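Local coordinates for nigritoxine (Vibrio nigripulchritudo, PDB 5M41), which is a bacterial toxin active against crustaceans and insects, built on a new fold, at residues L599-N604 with D647-R652; H660-Y665 with F713-S718. All blocks are in the same frame, centred on the assembly; numbering follows the deposited sequence.

Contact 1: residues L599-N604 with D647-R652; sequences LTLESN and DNIHFR
Leu599 to Leu601 runs antiparallel to Ile649 to Phe651, the two strand axes 4.7 Å apart, with two hydrogen-bonded pairs, Leu599 with Phe651 and Leu601 with Ile649, on either side of the non-hydrogen-bonded pair Thr600 and His650. Four backbone bonds close the ladder, the straightest from Ile649 N to Leu601 O (177° at the hydrogen). On the face of Leu599, Leu601, Ile649 and Phe651 the side chains pack as cross-strand neighbours pointing the same way. Leu599 CD2 comes obliquely against CD2 of the Phe651 ring at 4.1 Å, and Leu601 lies alongside Ile649, CB to CB 4.0 Å. Helix 719-731 covers this face through Tyr721, Met722 and Leu725.

The other face is polar. Thr600 OG1 hydrogen-bonds ND1 of His650 at 2.9 Å, in the plane of the imidazole and at its edge. Thr600 holds CG2 anti to its backbone N (OG1 at chi1 -70°), and this methyl reaches Asn648 CB at 3.6 Å, crossing that side chain at about a right angle. Where the strand gives way to helix 603-614, Ser603 OG donates 2.9 Å to Asp647 O, in the carbonyl plane on a lone pair. Asn648 OD1 accepts a weak bond from Ser603 N and a shorter one, 2.7 Å, from a water that in turn accepts from Asn604 N.

The chemistry thus splits by face and by end: hydrocarbon toward the helix, a hydroxyl-imidazole pair on the reverse, and at the strand-to-helix junction an asparagine oxygen and a water that between them take up two N-H groups of the helix's first turn, one of them only weakly.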
ATOM      1  N   LEU A 599      14.731 -37.470   9.673  1.00 48.46           N
ATOM      2  CA  LEU A 599      14.257 -36.269   8.971  1.00 47.55           C
ATOM      3  C   LEU A 599      15.115 -36.068   7.730  1.00 46.26           C
ATOM      4  O   LEU A 599      16.345 -36.241   7.776  1.00 49.00           O
ATOM      5  CB  LEU A 599      14.332 -35.021   9.872  1.00 46.07           C
ATOM      6  CG  LEU A 599      13.714 -33.727   9.295  1.00 46.10           C
ATOM      7  CD1 LEU A 599      13.020 -32.932  10.386  1.00 43.72           C
ATOM      8  CD2 LEU A 599      14.745 -32.871   8.543  1.00 43.82           C
ATOM      9  N   THR A 600      14.473 -35.708   6.631  1.00 43.87           N
ATOM     10  CA  THR A 600      15.175 -35.495   5.379  1.00 44.89           C
ATOM     11  C   THR A 600      14.997 -34.074   4.904  1.00 44.72           C
ATOM     12  O   THR A 600      13.882 -33.568   4.867  1.00 42.61           O
ATOM     13  CB  THR A 600      14.677 -36.445   4.281  1.00 45.25           C
ATOM     14  OG1 THR A 600      15.107 -37.764   4.614  1.00 46.84           O
ATOM     15  CG2 THR A 600      15.272 -36.074   2.911  1.00 44.20           C
ATOM     16  N   LEU A 601      16.120 -33.454   4.566  1.00 42.56           N
ATOM     17  CA  LEU A 601      16.145 -32.163   3.922  1.00 41.94           C
ATOM     18  C   LEU A 601      16.286 -32.394   2.424  1.00 42.97           C
ATOM     19  O   LEU A 601      17.198 -33.101   1.982  1.00 42.05           O
ATOM     20  CB  LEU A 601      17.344 -31.341   4.439  1.00 40.29           C
ATOM     21  CG  LEU A 601      17.611 -30.035   3.675  1.00 42.62           C
ATOM     22  CD1 LEU A 601      16.465 -29.028   3.852  1.00 39.41           C
ATOM     23  CD2 LEU A 601      18.959 -29.444   4.083  1.00 41.11           C
ATOM     24  N   GLU A 602      15.392 -31.776   1.661  1.00 43.99           N
ATOM     25  CA  GLU A 602      15.366 -31.890   0.216  1.00 46.08           C
ATOM     26  C   GLU A 602      16.378 -30.919  -0.432  1.00 45.37           C
ATOM     27  O   GLU A 602      16.036 -29.795  -0.816  1.00 43.24           O
ATOM     28  CB  GLU A 602      13.938 -31.649  -0.273  1.00 47.34           C
ATOM     29  CG  GLU A 602      12.949 -32.710   0.196  1.00 48.67           C
ATOM     30  CD  GLU A 602      11.531 -32.170   0.377  1.00 52.99           C
ATOM     31  OE1 GLU A 602      11.146 -31.218  -0.328  1.00 55.51           O
ATOM     32  OE2 GLU A 602      10.788 -32.698   1.231  1.00 53.44           O
ATOM     33  N   SER A 603      17.611 -31.397  -0.563  1.00 42.94           N
ATOM     34  CA  SER A 603      18.772 -30.557  -0.855  1.00 44.52           C
ATOM     35  C   SER A 603      18.595 -29.644  -2.050  1.00 43.09           C
ATOM     36  O   SER A 603      18.687 -28.428  -1.914  1.00 42.41           O
ATOM     37  CB  SER A 603      20.000 -31.439  -1.065  1.00 43.65           C
ATOM     38  OG  SER A 603      20.261 -32.171   0.111  1.00 44.93           O
ATOM     39  N   ASN A 604      18.327 -30.232  -3.212  1.00 44.47           N
ATOM     40  CA  ASN A 604      18.288 -29.471  -4.451  1.00 45.86           C
ATOM     41  C   ASN A 604      17.044 -28.606  -4.556  1.00 45.63           C
ATOM     42  O   ASN A 604      17.103 -27.508  -5.133  1.00 46.49           O
ATOM     43  CB  ASN A 604      18.464 -30.379  -5.684  1.00 47.42           C
ATOM     44  CG  ASN A 604      19.893 -30.906  -5.824  1.00 50.13           C
ATOM     45  OD1 ASN A 604      20.864 -30.188  -5.593  1.00 50.06           O
ATOM     46  ND2 ASN A 604      20.022 -32.165  -6.207  1.00 52.06           N
ATOM     47  N   ASP A 647      22.763 -35.681  -3.200  1.00 52.80           N
ATOM     48  CA  ASP A 647      21.687 -36.424  -2.526  1.00 52.73           C
ATOM     49  C   ASP A 647      20.986 -35.528  -1.516  1.00 50.14           C
ATOM     50  O   ASP A 647      21.466 -34.436  -1.209  1.00 48.91           O
ATOM     51  CB  ASP A 647      22.260 -37.660  -1.800  1.00 53.34           C
ATOM     52  CG  ASP A 647      21.234 -38.802  -1.638  1.00 56.64           C
ATOM     53  OD1 ASP A 647      20.030 -38.628  -1.955  1.00 56.19           O
ATOM     54  OD2 ASP A 647      21.649 -39.905  -1.199  1.00 57.62           O
ATOM     55  N   ASN A 648      19.854 -36.001  -1.007  1.00 48.00           N
ATOM     56  CA  ASN A 648      19.193 -35.403   0.134  1.00 47.40           C
ATOM     57  C   ASN A 648      20.019 -35.601   1.372  1.00 46.19           C
ATOM     58  O   ASN A 648      20.876 -36.460   1.409  1.00 46.80           O
ATOM     59  CB  ASN A 648      17.800 -36.020   0.336  1.00 47.14           C
ATOM     60  CG  ASN A 648      16.825 -35.583  -0.739  1.00 49.69           C
ATOM     61  OD1 ASN A 648      17.046 -34.575  -1.421  1.00 49.45           O
ATOM     62  ND2 ASN A 648      15.746 -36.335  -0.905  1.00 48.75           N
ATOM     63  N   ILE A 649      19.715 -34.801   2.383  1.00 45.75           N
ATOM     64  CA  ILE A 649      20.476 -34.679   3.611  1.00 45.24           C
ATOM     65  C   ILE A 649      19.601 -35.225   4.748  1.00 45.34           C
ATOM     66  O   ILE A 649      18.417 -34.950   4.786  1.00 43.37           O
ATOM     67  CB  ILE A 649      20.792 -33.179   3.839  1.00 43.67           C
ATOM     68  CG1 ILE A 649      22.017 -32.775   3.003  1.00 44.96           C
ATOM     69  CG2 ILE A 649      20.986 -32.862   5.306  1.00 41.60           C
ATOM     70  CD1 ILE A 649      22.223 -31.282   2.818  1.00 41.39           C
ATOM     71  N   HIS A 650      20.189 -35.996   5.660  1.00 46.88           N
ATOM     72  CA  HIS A 650      19.417 -36.691   6.699  1.00 47.13           C
ATOM     73  C   HIS A 650      19.855 -36.355   8.096  1.00 46.04           C
ATOM     74  O   HIS A 650      21.051 -36.236   8.373  1.00 46.96           O
ATOM     75  CB  HIS A 650      19.479 -38.211   6.480  1.00 48.78           C
ATOM     76  CG  HIS A 650      19.153 -38.638   5.060  1.00 50.04           C
ATOM     77  ND1 HIS A 650      17.906 -38.565   4.548  1.00 50.92           N
ATOM     78  CD2 HIS A 650      19.974 -39.130   4.035  1.00 50.37           C
ATOM     79  CE1 HIS A 650      17.923 -38.990   3.257  1.00 50.26           C
ATOM     80  NE2 HIS A 650      19.184 -39.345   2.954  1.00 51.20           N
ATOM     81  N   PHE A 651      18.878 -36.195   8.982  1.00 46.06           N
ATOM     82  CA  PHE A 651      19.109 -35.989  10.406  1.00 45.36           C
ATOM     83  C   PHE A 651      18.346 -37.073  11.160  1.00 47.72           C
ATOM     84  O   PHE A 651      17.276 -37.499  10.724  1.00 45.88           O
ATOM     85  CB  PHE A 651      18.513 -34.663  10.868  1.00 43.70           C
ATOM     86  CG  PHE A 651      19.151 -33.433  10.274  1.00 43.12           C
ATOM     87  CD1 PHE A 651      20.039 -32.669  11.027  1.00 43.69           C
ATOM     88  CD2 PHE A 651      18.769 -32.967   9.021  1.00 43.79           C
ATOM     89  CE1 PHE A 651      20.589 -31.501  10.512  1.00 44.81           C
ATOM     90  CE2 PHE A 651      19.308 -31.794   8.499  1.00 43.77           C
ATOM     91  CZ  PHE A 651      20.221 -31.063   9.250  1.00 43.14           C
ATOM     92  N   ARG A 652      18.870 -37.509  12.297  1.00 48.44           N
ATOM     93  CA  ARG A 652      18.178 -38.526  13.117  1.00 51.61           C
ATOM     94  C   ARG A 652      18.545 -38.324  14.580  1.00 51.03           C
ATOM     95  O   ARG A 652      19.537 -37.649  14.871  1.00 50.20           O
ATOM     96  CB  ARG A 652      18.492 -39.965  12.647  1.00 54.21           C
ATOM     97  CG  ARG A 652      19.787 -40.084  11.852  1.00 57.45           C
ATOM     98  CD  ARG A 652      20.212 -41.490  11.466  1.00 56.64           C
ATOM     99  NE  ARG A 652      19.208 -42.238  10.718  1.00 65.23           N
ATOM    100  CZ  ARG A 652      19.085 -42.257   9.395  1.00 60.80           C
ATOM    101  NH1 ARG A 652      19.879 -41.549   8.627  1.00 57.21           N
ATOM    102  NH2 ARG A 652      18.136 -42.989   8.844  1.00 64.52           N
TER
HETATM  103  O   HOH W   1      18.348 -33.201  -3.345  1.00 36.57           O

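Contact 2: residues H660-Y665 with F713-S718; sequences HSLTTY and FLDVAS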
ATOM      1  N   HIS A 660      23.789 -45.794  11.897  1.00 62.33           N
ATOM      2  CA  HIS A 660      24.233 -44.556  11.256  1.00 60.01           C
ATOM      3  C   HIS A 660      25.070 -43.755  12.224  1.00 58.97           C
ATOM      4  O   HIS A 660      24.622 -43.461  13.333  1.00 59.10           O
ATOM      5  CB  HIS A 660      23.040 -43.725  10.773  1.00 58.07           C
ATOM      6  CG  HIS A 660      22.165 -44.423   9.764  1.00 58.39           C
ATOM      7  ND1 HIS A 660      22.416 -44.391   8.439  1.00 60.07           N
ATOM      8  CD2 HIS A 660      21.010 -45.186   9.925  1.00 60.21           C
ATOM      9  CE1 HIS A 660      21.475 -45.110   7.783  1.00 58.82           C
ATOM     10  NE2 HIS A 660      20.616 -45.590   8.691  1.00 60.58           N
ATOM     11  N   SER A 661      26.296 -43.408  11.832  1.00 58.43           N
ATOM     12  CA  SER A 661      27.138 -42.532  12.647  1.00 58.10           C
ATOM     13  C   SER A 661      26.617 -41.088  12.531  1.00 56.39           C
ATOM     14  O   SER A 661      26.256 -40.637  11.442  1.00 54.06           O
ATOM     15  CB  SER A 661      28.605 -42.604  12.211  1.00 58.84           C
ATOM     16  OG  SER A 661      29.077 -43.943  12.258  1.00 64.46           O
ATOM     17  N   LEU A 662      26.590 -40.381  13.656  1.00 55.18           N
ATOM     18  CA  LEU A 662      26.025 -39.031  13.717  1.00 54.65           C
ATOM     19  C   LEU A 662      27.104 -37.990  13.964  1.00 54.05           C
ATOM     20  O   LEU A 662      28.131 -38.286  14.583  1.00 54.41           O
ATOM     21  CB  LEU A 662      24.944 -38.942  14.804  1.00 53.32           C
ATOM     22  CG  LEU A 662      23.750 -39.897  14.668  1.00 54.22           C
ATOM     23  CD1 LEU A 662      22.667 -39.550  15.673  1.00 52.87           C
ATOM     24  CD2 LEU A 662      23.187 -39.891  13.252  1.00 54.44           C
ATOM     25  N   THR A 663      26.889 -36.779  13.454  1.00 51.45           N
ATOM     26  CA  THR A 663      27.738 -35.665  13.827  1.00 49.79           C
ATOM     27  C   THR A 663      27.106 -35.001  15.042  1.00 50.30           C
ATOM     28  O   THR A 663      26.060 -35.434  15.517  1.00 51.93           O
ATOM     29  CB  THR A 663      27.832 -34.616  12.715  1.00 50.39           C
ATOM     30  OG1 THR A 663      26.549 -34.005  12.558  1.00 49.81           O
ATOM     31  CG2 THR A 663      28.314 -35.233  11.388  1.00 48.40           C
ATOM     32  N   THR A 664      27.740 -33.952  15.549  1.00 50.01           N
ATOM     33  CA  THR A 664      27.194 -33.169  16.662  1.00 50.38           C
ATOM     34  C   THR A 664      26.453 -31.927  16.128  1.00 49.26           C
ATOM     35  O   THR A 664      25.961 -31.111  16.899  1.00 49.76           O
ATOM     36  CB  THR A 664      28.338 -32.716  17.582  1.00 52.23           C
ATOM     37  OG1 THR A 664      29.275 -31.968  16.791  1.00 52.04           O
ATOM     38  CG2 THR A 664      29.066 -33.951  18.202  1.00 53.96           C
ATOM     39  N   TYR A 665      26.377 -31.794  14.807  1.00 49.00           N
ATOM     40  CA  TYR A 665      25.622 -30.713  14.161  1.00 49.73           C
ATOM     41  C   TYR A 665      24.137 -31.027  14.193  1.00 48.28           C
ATOM     42  O   TYR A 665      23.723 -32.131  13.830  1.00 50.81           O
ATOM     43  CB  TYR A 665      26.068 -30.543  12.708  1.00 48.65           C
ATOM     44  CG  TYR A 665      25.443 -29.374  11.989  1.00 45.75           C
ATOM     45  CD1 TYR A 665      25.956 -28.082  12.164  1.00 47.34           C
ATOM     46  CD2 TYR A 665      24.381 -29.552  11.083  1.00 44.74           C
ATOM     47  CE1 TYR A 665      25.413 -26.996  11.501  1.00 43.28           C
ATOM     48  CE2 TYR A 665      23.828 -28.459  10.402  1.00 43.87           C
ATOM     49  CZ  TYR A 665      24.358 -27.184  10.628  1.00 43.61           C
ATOM     50  OH  TYR A 665      23.870 -26.071   9.989  1.00 42.18           O
ATOM     51  N   PHE A 713      20.398 -34.945  14.932  1.00 46.90           N
ATOM     52  CA  PHE A 713      21.775 -34.733  14.458  1.00 47.64           C
ATOM     53  C   PHE A 713      21.984 -35.101  12.974  1.00 46.80           C
ATOM     54  O   PHE A 713      21.423 -36.067  12.487  1.00 46.92           O
ATOM     55  CB  PHE A 713      22.786 -35.487  15.335  1.00 46.78           C
ATOM     56  CG  PHE A 713      22.722 -35.126  16.794  1.00 50.82           C
ATOM     57  CD1 PHE A 713      23.440 -34.037  17.295  1.00 50.43           C
ATOM     58  CD2 PHE A 713      21.960 -35.890  17.681  1.00 52.75           C
ATOM     59  CE1 PHE A 713      23.384 -33.703  18.644  1.00 52.46           C
ATOM     60  CE2 PHE A 713      21.906 -35.566  19.035  1.00 55.54           C
ATOM     61  CZ  PHE A 713      22.612 -34.465  19.516  1.00 56.33           C
ATOM     62  N   LEU A 714      22.812 -34.329  12.270  1.00 46.50           N
ATOM     63  CA  LEU A 714      23.134 -34.624  10.877  1.00 46.30           C
ATOM     64  C   LEU A 714      23.957 -35.922  10.808  1.00 45.90           C
ATOM     65  O   LEU A 714      24.893 -36.075  11.590  1.00 45.22           O
ATOM     66  CB  LEU A 714      23.923 -33.449  10.278  1.00 44.50           C
ATOM     67  CG  LEU A 714      24.406 -33.531   8.820  1.00 45.24           C
ATOM     68  CD1 LEU A 714      23.271 -33.203   7.863  1.00 42.92           C
ATOM     69  CD2 LEU A 714      25.540 -32.542   8.590  1.00 43.95           C
ATOM     70  N   ASP A 715      23.593 -36.839   9.899  1.00 45.73           N
ATOM     71  CA  ASP A 715      24.380 -38.057   9.625  1.00 49.20           C
ATOM     72  C   ASP A 715      25.776 -37.683   9.195  1.00 48.86           C
ATOM     73  O   ASP A 715      25.958 -36.731   8.423  1.00 46.86           O
ATOM     74  CB  ASP A 715      23.803 -38.890   8.463  1.00 49.96           C
ATOM     75  CG  ASP A 715      22.508 -39.550   8.796  1.00 53.81           C
ATOM     76  OD1 ASP A 715      22.011 -39.348   9.930  1.00 56.56           O
ATOM     77  OD2 ASP A 715      21.976 -40.263   7.909  1.00 51.54           O
ATOM     78  N   VAL A 716      26.752 -38.470   9.630  1.00 48.43           N
ATOM     79  CA  VAL A 716      28.116 -38.285   9.141  1.00 50.63           C
ATOM     80  C   VAL A 716      28.110 -38.324   7.600  1.00 52.08           C
ATOM     81  O   VAL A 716      28.802 -37.518   6.935  1.00 51.07           O
ATOM     82  CB  VAL A 716      29.082 -39.329   9.756  1.00 53.51           C
ATOM     83  CG1 VAL A 716      30.395 -39.401   8.981  1.00 54.20           C
ATOM     84  CG2 VAL A 716      29.354 -38.994  11.223  1.00 52.02           C
ATOM     85  N   ALA A 717      27.299 -39.222   7.038  1.00 48.57           N
ATOM     86  CA  ALA A 717      27.238 -39.416   5.583  1.00 49.91           C
ATOM     87  C   ALA A 717      26.708 -38.177   4.828  1.00 51.24           C
ATOM     88  O   ALA A 717      26.994 -37.994   3.639  1.00 52.67           O
ATOM     89  CB  ALA A 717      26.427 -40.668   5.232  1.00 48.25           C
ATOM     90  N   SER A 718      25.943 -37.330   5.520  1.00 48.93           N
ATOM     91  CA  SER A 718      25.423 -36.101   4.920  1.00 47.86           C
ATOM     92  C   SER A 718      26.387 -34.889   5.035  1.00 50.36           C
ATOM     93  O   SER A 718      26.096 -33.809   4.503  1.00 50.42           O
ATOM     94  CB  SER A 718      24.097 -35.750   5.574  1.00 45.03           C
ATOM     95  OG  SER A 718      23.117 -36.720   5.277  1.00 45.13           O
TER
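Two donors of one residue converge on a single oxygen here: Leu714 O accepts from Thr663 N at 2.8 Å, nearly along the C=O axis, and from Thr663 OG1, also at 2.8 Å, with the hydroxyl tilted 27° from the carbonyl plane. The threonine can do this because OG1 sits between its own backbone N and carbonyl carbon (chi1 67°). Thr663 OG1 in turn accepts from Tyr665 N, an ST turn that ties the hydroxyl to the corner at Thr664.

Two more backbone bonds flank this grip, Leu714 N to Tyr665 O and Val716 N to Ser661 O, the latter nearly straight at 175°. Leu662 and Asp715 form a non-hydrogen-bonded antiparallel pair whose side chains diverge, although Leu662 CD2 still comes to 3.6 Å from Asp715 OD1. Phe713 CB lies 3.3 Å from Thr663 O, and the Phe713 ring has Thr664 O at the edge, in plane. The side chains of Leu662 and Phe713 cross at about a right angle, CD1 of Leu662 4.1 Å from CB of Phe713. The edge of the Tyr665 ring meets Leu714, CD2 against CB at 4.0 Å. Ser661 CB rests on Val716 CG2 at the exposed end. His660 and Asp715 have nearly parallel planes, but His660 ND1 and Asp715 OD2 stay apart, with no bond between them; the carboxylate's partner is Arg652.

Strand 713-715 is thus bordered by 649-652 on one edge and by the short 662-663 pairing on the other. Leu714 and Tyr665 also pack against Met722 of helix 719-731, while Leu739 of helix 739-751 touches Thr663 and Leu714, and Leu742 and Ser743 of that helix touch Tyr665.

Both contacts use one antiparallel sheet, in which strands 649-652 and 713-715 are neighbours, and their centres lie about 11 Å apart. Contact 1 is the buried one, a regular three-pair ladder; contact 2 sits at the sheet's edge, partly open to solvent, where a short strand pairs briefly before the chain turns a corner. They are joined directly: Arg652 NH1 forms a salt bridge with Asp715 OD2 at 2.6 Å, and Ile649 CG2 packs on Leu714 CD1 at 3.4 Å. Helix 719-731 backs both. Contact 1 sets an apolar face against a threonine-histidine pair, whereas contact 2 has diverging side chains and a doubly bonded carbonyl oxygen.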